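Local coordinates for uncharacterized protein (Borrelia turicatae, PDB 5VJ4), which is a putative surface protein of a relapsing fever spirochete, probably a lipoprotein, whose molecular function is not established but which may bind lipids, at residues K151-K163 against T207-F221. Sequence-based numbering, arbitrary orientation.
Sequences KIIKPTVSLLKTK and TDRFAQAVVYYAPRF. With SO4 (sulfate ion), chain D; SO4 (sulfate ion), chain F.
The ring of Phe210 meets 151-163 edge-on, with Lys151 O and Thr156 OG1 near its plane, the hydroxyl oxygen of Thr156 lying 3.3 Å from Phe210 CZ; Val214 CB lies offset over one face. Over one face of Phe221 sits Lys163 CG, a CH-pi contact with the carbon 19° off the ring normal, while Leu159 CD1 meets the edge. The motif is a parallel pair of helices in an all-helical fold: the axes of 151-163 and 207-214 lie 8.9 Å apart and only 7° from parallel, and helix 176-201, which lies between them in sequence, helps to bury both rings through Phe200 and Tyr189.

Small and branched residues suit the close approach. Ala211 has only a methyl, so the backbones come close, with CB 3.8 Å from Pro155 CG. Pro155 has no N-H to bond to the turn before, and the helix kinks there; its CB also packs on Val214 CG1. Leu159 forks: CD2 reaches Val214 CG2 at 3.8 Å, while CD1 sits against Tyr217 and Ala218. With CG anti to the backbone N (chi1 -173°), Lys163 lays its aliphatic chain across Phe221 and carries NZ on to a salt bridge with Asp190.

Near the start of 207-214, Lys151 NZ remains 4.1 Å from Asp208 OD1, too far for a salt bridge. A sulfate, probably a crystallisation additive, accepts from Thr207 N and OG1. Thr156 suits its buried place by returning its hydroxyl to its own helix: OG1 bonds Ile152 O at 2.9 Å, on the opposite face of that carbonyl's plane from Thr156 N.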
loop_
_atom_site.group_PDB
_atom_site.type_symbol
_atom_site.label_atom_id
_atom_site.label_comp_id
_atom_site.label_asym_id
_atom_site.label_seq_id
_atom_site.Cartn_x
_atom_site.Cartn_y
_atom_site.Cartn_z
ATOM N N LYS A 151 -27.037 -3.880 -14.277
ATOM C CA LYS A 151 -26.109 -3.514 -13.210
ATOM C C LYS A 151 -24.723 -4.081 -13.359
ATOM O O LYS A 151 -23.782 -3.515 -12.827
ATOM C CB LYS A 151 -26.668 -3.939 -11.867
ATOM C CG LYS A 151 -28.009 -3.279 -11.549
ATOM C CD LYS A 151 -27.931 -1.757 -11.464
ATOM C CE LYS A 151 -28.985 -1.229 -10.498
ATOM N NZ LYS A 151 -29.012 0.257 -10.417
ATOM N N ILE A 152 -24.581 -5.203 -14.062
ATOM C CA ILE A 152 -23.252 -5.743 -14.278
ATOM C C ILE A 152 -22.721 -5.417 -15.655
ATOM O O ILE A 152 -21.649 -4.800 -15.790
ATOM C CB ILE A 152 -23.166 -7.243 -13.994
ATOM C CG1 ILE A 152 -23.729 -7.564 -12.610
ATOM C CG2 ILE A 152 -21.729 -7.735 -14.133
ATOM C CD1 ILE A 152 -23.096 -6.762 -11.496
ATOM N N ILE A 153 -23.480 -5.786 -16.673
ATOM C CA ILE A 153 -22.917 -5.766 -18.017
ATOM C C ILE A 153 -22.829 -4.345 -18.599
ATOM O O ILE A 153 -21.760 -3.920 -19.028
ATOM C CB ILE A 153 -23.627 -6.764 -18.952
ATOM C CG1 ILE A 153 -23.673 -8.137 -18.274
ATOM C CG2 ILE A 153 -22.929 -6.784 -20.299
ATOM C CD1 ILE A 153 -23.723 -9.328 -19.179
ATOM N N LYS A 154 -23.936 -3.608 -18.575
ATOM C CA LYS A 154 -23.957 -2.237 -19.111
ATOM C C LYS A 154 -22.857 -1.343 -18.522
ATOM O O LYS A 154 -22.067 -0.782 -19.307
ATOM C CB LYS A 154 -25.347 -1.597 -19.006
ATOM C CG LYS A 154 -26.307 -1.946 -20.143
ATOM C CD LYS A 154 -27.653 -1.247 -19.940
ATOM C CE LYS A 154 -28.626 -1.462 -21.094
ATOM N NZ LYS A 154 -30.003 -1.056 -20.692
ATOM N N PRO A 155 -22.749 -1.258 -17.166
ATOM C CA PRO A 155 -21.656 -0.444 -16.585
ATOM C C PRO A 155 -20.277 -0.909 -17.006
ATOM O O PRO A 155 -19.446 -0.073 -17.396
ATOM C CB PRO A 155 -21.825 -0.621 -15.080
ATOM C CG PRO A 155 -23.259 -0.971 -14.920
ATOM C CD PRO A 155 -23.563 -1.857 -16.098
ATOM N N THR A 156 -20.044 -2.222 -16.979
ATOM C CA THR A 156 -18.728 -2.728 -17.351
ATOM C C THR A 156 -18.411 -2.388 -18.792
ATOM O O THR A 156 -17.282 -1.968 -19.122
ATOM C CB THR A 156 -18.591 -4.222 -17.085
ATOM O OG1 THR A 156 -18.778 -4.453 -15.682
ATOM C CG2 THR A 156 -17.215 -4.681 -17.434
ATOM N N VAL A 157 -19.412 -2.543 -19.655
ATOM C CA VAL A 157 -19.179 -2.379 -21.086
ATOM C C VAL A 157 -18.866 -0.928 -21.388
ATOM O O VAL A 157 -17.941 -0.638 -22.158
ATOM C CB VAL A 157 -20.331 -2.935 -21.942
ATOM C CG1 VAL A 157 -20.108 -2.592 -23.405
ATOM C CG2 VAL A 157 -20.407 -4.456 -21.794
ATOM N N SER A 158 -19.612 -0.027 -20.752
ATOM C CA SER A 158 -19.303 1.397 -20.824
ATOM C C SER A 158 -17.841 1.653 -20.375
ATOM O O SER A 158 -17.027 2.279 -21.093
ATOM C CB SER A 158 -20.316 2.194 -20.004
ATOM O OG SER A 158 -19.682 3.325 -19.450
ATOM N N LEU A 159 -17.497 1.127 -19.207
ATOM C CA LEU A 159 -16.125 1.234 -18.746
ATOM C C LEU A 159 -15.095 0.750 -19.774
ATOM O O LEU A 159 -14.052 1.383 -19.960
ATOM C CB LEU A 159 -15.931 0.489 -17.431
ATOM C CG LEU A 159 -14.541 0.666 -16.828
ATOM C CD1 LEU A 159 -14.211 2.158 -16.690
ATOM C CD2 LEU A 159 -14.489 -0.029 -15.489
ATOM N N LEU A 160 -15.383 -0.361 -20.441
ATOM C CA LEU A 160 -14.412 -0.904 -21.365
ATOM C C LEU A 160 -14.290 -0.042 -22.604
ATOM O O LEU A 160 -13.176 0.091 -23.145
ATOM C CB LEU A 160 -14.743 -2.336 -21.693
ATOM C CG LEU A 160 -14.624 -3.251 -20.486
ATOM C CD1 LEU A 160 -15.209 -4.624 -20.765
ATOM C CD2 LEU A 160 -13.158 -3.375 -20.131
ATOM N N LYS A 161 -15.411 0.575 -23.025
ATOM C CA LYS A 161 -15.395 1.503 -24.180
ATOM C C LYS A 161 -14.432 2.639 -23.855
ATOM O O LYS A 161 -13.524 2.953 -24.662
ATOM C CB LYS A 161 -16.809 1.993 -24.572
ATOM N N THR A 162 -14.585 3.197 -22.644
ATOM C CA THR A 162 -13.696 4.257 -22.167
ATOM C C THR A 162 -12.244 3.798 -22.165
ATOM O O THR A 162 -11.379 4.473 -22.728
ATOM C CB THR A 162 -14.109 4.767 -20.781
ATOM O OG1 THR A 162 -15.237 5.628 -20.907
ATOM C CG2 THR A 162 -13.000 5.552 -20.137
ATOM N N LYS A 163 -11.991 2.644 -21.553
ATOM C CA LYS A 163 -10.641 2.080 -21.512
ATOM C C LYS A 163 -10.030 1.919 -22.914
ATOM O O LYS A 163 -8.799 2.034 -23.098
ATOM C CB LYS A 163 -10.629 0.764 -20.736
ATOM C CG LYS A 163 -9.240 0.197 -20.492
ATOM C CD LYS A 163 -9.271 -1.223 -19.938
ATOM C CE LYS A 163 -7.860 -1.782 -19.930
ATOM N NZ LYS A 163 -7.831 -3.243 -19.703
ATOM N N THR A 207 -25.324 -5.777 -6.443
ATOM C CA THR A 207 -25.395 -5.180 -7.765
ATOM C C THR A 207 -25.341 -3.649 -7.738
ATOM O O THR A 207 -24.627 -3.059 -8.559
ATOM C CB THR A 207 -26.660 -5.633 -8.496
ATOM O OG1 THR A 207 -27.816 -5.349 -7.687
ATOM C CG2 THR A 207 -26.577 -7.109 -8.772
ATOM N N ASP A 208 -26.052 -3.020 -6.794
ATOM C CA ASP A 208 -26.064 -1.553 -6.707
ATOM C C ASP A 208 -24.665 -0.988 -6.499
ATOM O O ASP A 208 -24.259 -0.056 -7.207
ATOM C CB ASP A 208 -26.952 -1.055 -5.581
ATOM C CG ASP A 208 -28.322 -1.644 -5.620
ATOM O OD1 ASP A 208 -29.040 -1.386 -6.617
ATOM O OD2 ASP A 208 -28.672 -2.352 -4.645
ATOM N N ARG A 209 -23.937 -1.558 -5.535
ATOM C CA ARG A 209 -22.566 -1.149 -5.305
ATOM C C ARG A 209 -21.640 -1.424 -6.482
ATOM O O ARG A 209 -20.819 -0.572 -6.819
ATOM C CB ARG A 209 -21.992 -1.743 -4.017
ATOM C CG ARG A 209 -20.554 -1.319 -3.721
ATOM C CD ARG A 209 -20.395 0.180 -3.548
ATOM N NE ARG A 209 -19.066 0.508 -3.048
ATOM C CZ ARG A 209 -18.510 1.713 -3.142
ATOM N NH1 ARG A 209 -19.141 2.728 -3.737
ATOM N NH2 ARG A 209 -17.298 1.894 -2.651
ATOM N N PHE A 210 -21.762 -2.593 -7.100
ATOM C CA PHE A 210 -20.885 -2.917 -8.214
ATOM C C PHE A 210 -21.027 -1.856 -9.306
ATOM O O PHE A 210 -20.035 -1.326 -9.807
ATOM C CB PHE A 210 -21.126 -4.323 -8.781
ATOM C CG PHE A 210 -20.376 -4.563 -10.045
ATOM C CD1 PHE A 210 -20.856 -4.064 -11.269
ATOM C CD2 PHE A 210 -19.144 -5.244 -10.028
ATOM C CE1 PHE A 210 -20.125 -4.253 -12.445
ATOM C CE2 PHE A 210 -18.403 -5.434 -11.216
ATOM C CZ PHE A 210 -18.896 -4.937 -12.427
ATOM N N ALA A 211 -22.262 -1.540 -9.676
ATOM C CA ALA A 211 -22.471 -0.566 -10.757
ATOM C C ALA A 211 -22.073 0.836 -10.344
ATOM O O ALA A 211 -21.598 1.602 -11.165
ATOM C CB ALA A 211 -23.906 -0.588 -11.236
ATOM N N GLN A 212 -22.256 1.143 -9.061
ATOM C CA GLN A 212 -21.952 2.457 -8.481
ATOM C C GLN A 212 -20.464 2.700 -8.505
ATOM O O GLN A 212 -20.033 3.789 -8.879
ATOM C CB GLN A 212 -22.431 2.480 -7.028
ATOM C CG GLN A 212 -22.577 3.827 -6.364
ATOM C CD GLN A 212 -23.074 3.682 -4.935
ATOM O OE1 GLN A 212 -22.317 3.281 -4.026
ATOM N NE2 GLN A 212 -24.359 4.006 -4.722
ATOM N N ALA A 213 -19.712 1.653 -8.138
ATOM C CA ALA A 213 -18.290 1.725 -7.897
ATOM C C ALA A 213 -17.441 1.579 -9.136
ATOM O O ALA A 213 -16.341 2.140 -9.235
ATOM C CB ALA A 213 -17.889 0.675 -6.879
ATOM N N VAL A 214 -17.939 0.809 -10.081
ATOM C CA VAL A 214 -17.144 0.494 -11.244
ATOM C C VAL A 214 -17.010 1.711 -12.178
ATOM O O VAL A 214 -16.025 1.839 -12.890
ATOM C CB VAL A 214 -17.694 -0.778 -11.929
ATOM C CG1 VAL A 214 -18.850 -0.479 -12.884
ATOM C CG2 VAL A 214 -16.589 -1.512 -12.625
ATOM N N VAL A 215 -17.987 2.612 -12.169
ATOM C CA VAL A 215 -17.905 3.775 -13.055
ATOM C C VAL A 215 -17.001 4.880 -12.515
ATOM O O VAL A 215 -16.669 5.795 -13.253
ATOM C CB VAL A 215 -19.267 4.369 -13.456
ATOM C CG1 VAL A 215 -20.008 3.437 -14.421
ATOM C CG2 VAL A 215 -20.074 4.722 -12.226
ATOM N N TYR A 216 -16.606 4.788 -11.247
ATOM C CA TYR A 216 -15.600 5.671 -10.696
ATOM C C TYR A 216 -14.343 5.731 -11.570
ATOM O O TYR A 216 -13.571 6.701 -11.484
ATOM C CB TYR A 216 -15.183 5.261 -9.273
ATOM C CG TYR A 216 -16.240 5.374 -8.185
ATOM C CD1 TYR A 216 -17.289 6.297 -8.269
ATOM C CD2 TYR A 216 -16.164 4.583 -7.038
ATOM C CE1 TYR A 216 -18.225 6.411 -7.251
ATOM C CE2 TYR A 216 -17.113 4.682 -6.019
ATOM C CZ TYR A 216 -18.141 5.583 -6.138
ATOM O OH TYR A 216 -19.078 5.670 -5.152
ATOM N N TYR A 217 -14.139 4.706 -12.401
ATOM C CA TYR A 217 -12.862 4.542 -13.095
ATOM C C TYR A 217 -12.872 5.154 -14.489
ATOM O O TYR A 217 -11.817 5.401 -15.057
ATOM C CB TYR A 217 -12.384 3.060 -13.065
ATOM C CG TYR A 217 -11.779 2.692 -11.712
ATOM C CD1 TYR A 217 -12.581 2.205 -10.684
ATOM C CD2 TYR A 217 -10.413 2.883 -11.440
ATOM C CE1 TYR A 217 -12.047 1.908 -9.427
ATOM C CE2 TYR A 217 -9.870 2.602 -10.178
ATOM C CZ TYR A 217 -10.693 2.115 -9.172
ATOM O OH TYR A 217 -10.178 1.816 -7.920
ATOM N N ALA A 218 -14.061 5.408 -15.035
ATOM C CA ALA A 218 -14.178 5.985 -16.372
ATOM C C ALA A 218 -13.438 7.336 -16.494
ATOM O O ALA A 218 -12.541 7.452 -17.351
ATOM C CB ALA A 218 -15.618 6.086 -16.783
ATOM N N PRO A 219 -13.745 8.327 -15.601
ATOM C CA PRO A 219 -12.952 9.537 -15.564
ATOM C C PRO A 219 -11.450 9.276 -15.513
ATOM O O PRO A 219 -10.678 9.999 -16.167
ATOM C CB PRO A 219 -13.353 10.155 -14.237
ATOM C CG PRO A 219 -14.752 9.749 -14.050
ATOM C CD PRO A 219 -14.752 8.346 -14.523
ATOM N N ARG A 220 -11.056 8.256 -14.740
ATOM C CA ARG A 220 -9.661 8.021 -14.463
ATOM C C ARG A 220 -8.922 7.578 -15.719
ATOM O O ARG A 220 -7.759 7.952 -15.915
ATOM C CB ARG A 220 -9.476 7.075 -13.273
ATOM C CG ARG A 220 -10.199 7.551 -12.016
ATOM C CD ARG A 220 -10.146 6.530 -10.875
ATOM N NE ARG A 220 -10.625 7.090 -9.624
ATOM C CZ ARG A 220 -11.316 6.423 -8.702
ATOM N NH1 ARG A 220 -11.631 5.157 -8.882
ATOM N NH2 ARG A 220 -11.729 7.036 -7.590
ATOM N N PHE A 221 -9.615 6.837 -16.584
ATOM C CA PHE A 221 -9.056 6.430 -17.876
ATOM C C PHE A 221 -9.107 7.598 -18.846
ATOM O O PHE A 221 -8.094 7.929 -19.466
ATOM C CB PHE A 221 -9.811 5.250 -18.453
ATOM C CG PHE A 221 -9.416 3.927 -17.872
ATOM C CD1 PHE A 221 -8.161 3.408 -18.084
ATOM C CD2 PHE A 221 -10.333 3.169 -17.155
ATOM C CE1 PHE A 221 -7.801 2.167 -17.559
ATOM C CE2 PHE A 221 -9.986 1.931 -16.625
ATOM C CZ PHE A 221 -8.714 1.431 -16.825
HETATM S S SO4 D . -25.029 -3.192 -2.155
HETATM O O1 SO4 D . -25.910 -3.729 -1.067
HETATM O O2 SO4 D . -25.042 -1.708 -2.082
HETATM O O3 SO4 D . -25.462 -3.511 -3.541
HETATM O O4 SO4 D . -23.686 -3.790 -1.929
HETATM S S SO4 F . -27.961 -7.896 -4.867
HETATM O O1 SO4 F . -28.960 -8.011 -3.784
HETATM O O2 SO4 F . -27.546 -6.482 -5.012
HETATM O O3 SO4 F . -28.522 -8.243 -6.193
HETATM O O4 SO4 F . -26.855 -8.804 -4.455
#